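Prephenate dehydratase (Arthrobacter aurescens, PDB 3MWB) probably catalyses the decarboxylation and dehydration of prephenate to 3-phenylpyruvate in L-phenylalanine biosynthesis, and binds L-Phe. Local coordinates at residues 93-98 with 159-164. Sequence-based numbering, arbitrary orientation.
Sequences VLVARP and LIAAEQ
The single methyl of A161 meets V93 and V95, two valines that extend from the same face of strand 93-96. Its CB is 4.1 Å from CG2 of V95 and 4.3 Å from CG2 of V93, so one branch of each valine does the touching and the two approaches meet at the alanine CB at about 69°. In V93 the CB hydrogen lies anti to the backbone N (chi1 -62°), which places both methyls astride the N and turns CG2 toward the helix; CG1 is set back, 5.6 Å from CB of A161. V95 is rotated differently: its chi1 of 101° is well away from a staggered position, and CG2 faces the alanine while CG1 turns off to the side of I160, touching nothing on the helix. The contact is a worked example of a helix lying on a strand through a single methyl, wholly apolar and of small area, with the CA atoms of V95 and A161 7.2 Å apart. The same alanine belongs, with Q164 and L167, to a magnesium site, empty in this chain; the carbonyl O of A161 and that of Q164 are 3.3 Å apart, consistent with a cation held by main-chain oxygens where the helix ends. V95 also packs on L167, so the valine touches two residues of that site. In the periplasmic-binding-protein-like dehydratase domain, strand 93-96 runs antiparallel between strands 153-156 and 168-171, with L94 turned to the opposite face from the valines. Helix 158-163, which follows strand 153-156 and precedes 168-171, lies over the valine face; A161 also touches V169, while I160 packs on helix 137-143 beside it.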
# COMPACT_ATOMS: atom_id res chain seq x y z
N VAL A 93 -35.76 -31.95 -6.87
CA VAL A 93 -36.95 -32.69 -7.22
C VAL A 93 -37.99 -32.56 -6.10
O VAL A 93 -37.64 -32.43 -4.91
CB VAL A 93 -36.68 -34.18 -7.54
CG1 VAL A 93 -35.77 -34.32 -8.76
CG2 VAL A 93 -36.11 -34.91 -6.35
N LEU A 94 -39.26 -32.60 -6.50
CA LEU A 94 -40.37 -32.65 -5.57
C LEU A 94 -40.83 -34.10 -5.48
O LEU A 94 -41.10 -34.75 -6.49
CB LEU A 94 -41.54 -31.75 -6.03
CG LEU A 94 -42.77 -31.76 -5.09
CD1 LEU A 94 -42.53 -30.95 -3.82
CD2 LEU A 94 -44.01 -31.26 -5.82
N VAL A 95 -40.92 -34.59 -4.25
CA VAL A 95 -41.03 -36.01 -4.00
C VAL A 95 -42.23 -36.31 -3.08
O VAL A 95 -42.58 -35.49 -2.23
CB VAL A 95 -39.65 -36.55 -3.47
CG1 VAL A 95 -39.62 -36.76 -1.96
CG2 VAL A 95 -39.22 -37.79 -4.21
N ALA A 96 -42.87 -37.45 -3.30
CA ALA A 96 -44.03 -37.87 -2.49
C ALA A 96 -44.24 -39.38 -2.60
O ALA A 96 -43.64 -40.03 -3.47
CB ALA A 96 -45.29 -37.12 -2.91
N ARG A 97 -45.06 -39.94 -1.72
CA ARG A 97 -45.38 -41.36 -1.80
C ARG A 97 -46.23 -41.62 -3.06
O ARG A 97 -46.92 -40.70 -3.53
CB ARG A 97 -46.12 -41.81 -0.53
N PRO A 98 -46.15 -42.85 -3.62
CA PRO A 98 -46.98 -43.23 -4.77
C PRO A 98 -48.48 -42.99 -4.55
O PRO A 98 -49.01 -43.26 -3.46
CB PRO A 98 -46.70 -44.73 -4.91
CG PRO A 98 -45.34 -44.91 -4.38
CD PRO A 98 -45.23 -43.94 -3.23
N LEU A 159 -30.62 -37.96 -6.14
CA LEU A 159 -29.99 -39.14 -5.54
C LEU A 159 -30.98 -39.96 -4.71
O LEU A 159 -31.18 -41.14 -4.98
CB LEU A 159 -28.77 -38.76 -4.67
CG LEU A 159 -28.13 -39.90 -3.84
CD1 LEU A 159 -27.71 -41.09 -4.72
CD2 LEU A 159 -26.94 -39.42 -3.00
N ILE A 160 -31.60 -39.33 -3.71
CA ILE A 160 -32.44 -40.05 -2.76
C ILE A 160 -33.75 -40.56 -3.39
O ILE A 160 -34.28 -41.61 -2.99
CB ILE A 160 -32.64 -39.26 -1.43
CG1 ILE A 160 -33.12 -40.21 -0.31
CG2 ILE A 160 -33.55 -38.04 -1.62
CD1 ILE A 160 -32.67 -39.81 1.07
N ALA A 161 -34.25 -39.83 -4.39
CA ALA A 161 -35.40 -40.30 -5.14
C ALA A 161 -35.05 -41.59 -5.89
O ALA A 161 -35.80 -42.55 -5.82
CB ALA A 161 -35.91 -39.24 -6.09
N ALA A 162 -33.90 -41.61 -6.57
CA ALA A 162 -33.44 -42.80 -7.30
C ALA A 162 -33.19 -44.02 -6.41
O ALA A 162 -33.23 -45.16 -6.87
CB ALA A 162 -32.20 -42.49 -8.13
N GLU A 163 -32.90 -43.78 -5.13
CA GLU A 163 -32.54 -44.88 -4.23
C GLU A 163 -33.71 -45.44 -3.43
O GLU A 163 -33.70 -46.61 -3.05
CB GLU A 163 -31.38 -44.48 -3.31
CG GLU A 163 -30.05 -44.26 -4.04
CD GLU A 163 -28.89 -43.97 -3.11
OE1 GLU A 163 -29.02 -43.07 -2.25
OE2 GLU A 163 -27.84 -44.63 -3.25
N GLN A 164 -34.73 -44.61 -3.18
CA GLN A 164 -35.88 -45.02 -2.37
C GLN A 164 -37.10 -45.38 -3.23
O GLN A 164 -37.69 -44.50 -3.86
CB GLN A 164 -36.26 -43.94 -1.35
CG GLN A 164 -35.18 -43.59 -0.33
CD GLN A 164 -34.69 -44.81 0.47
OE1 GLN A 164 -35.48 -45.66 0.88
NE2 GLN A 164 -33.38 -44.87 0.70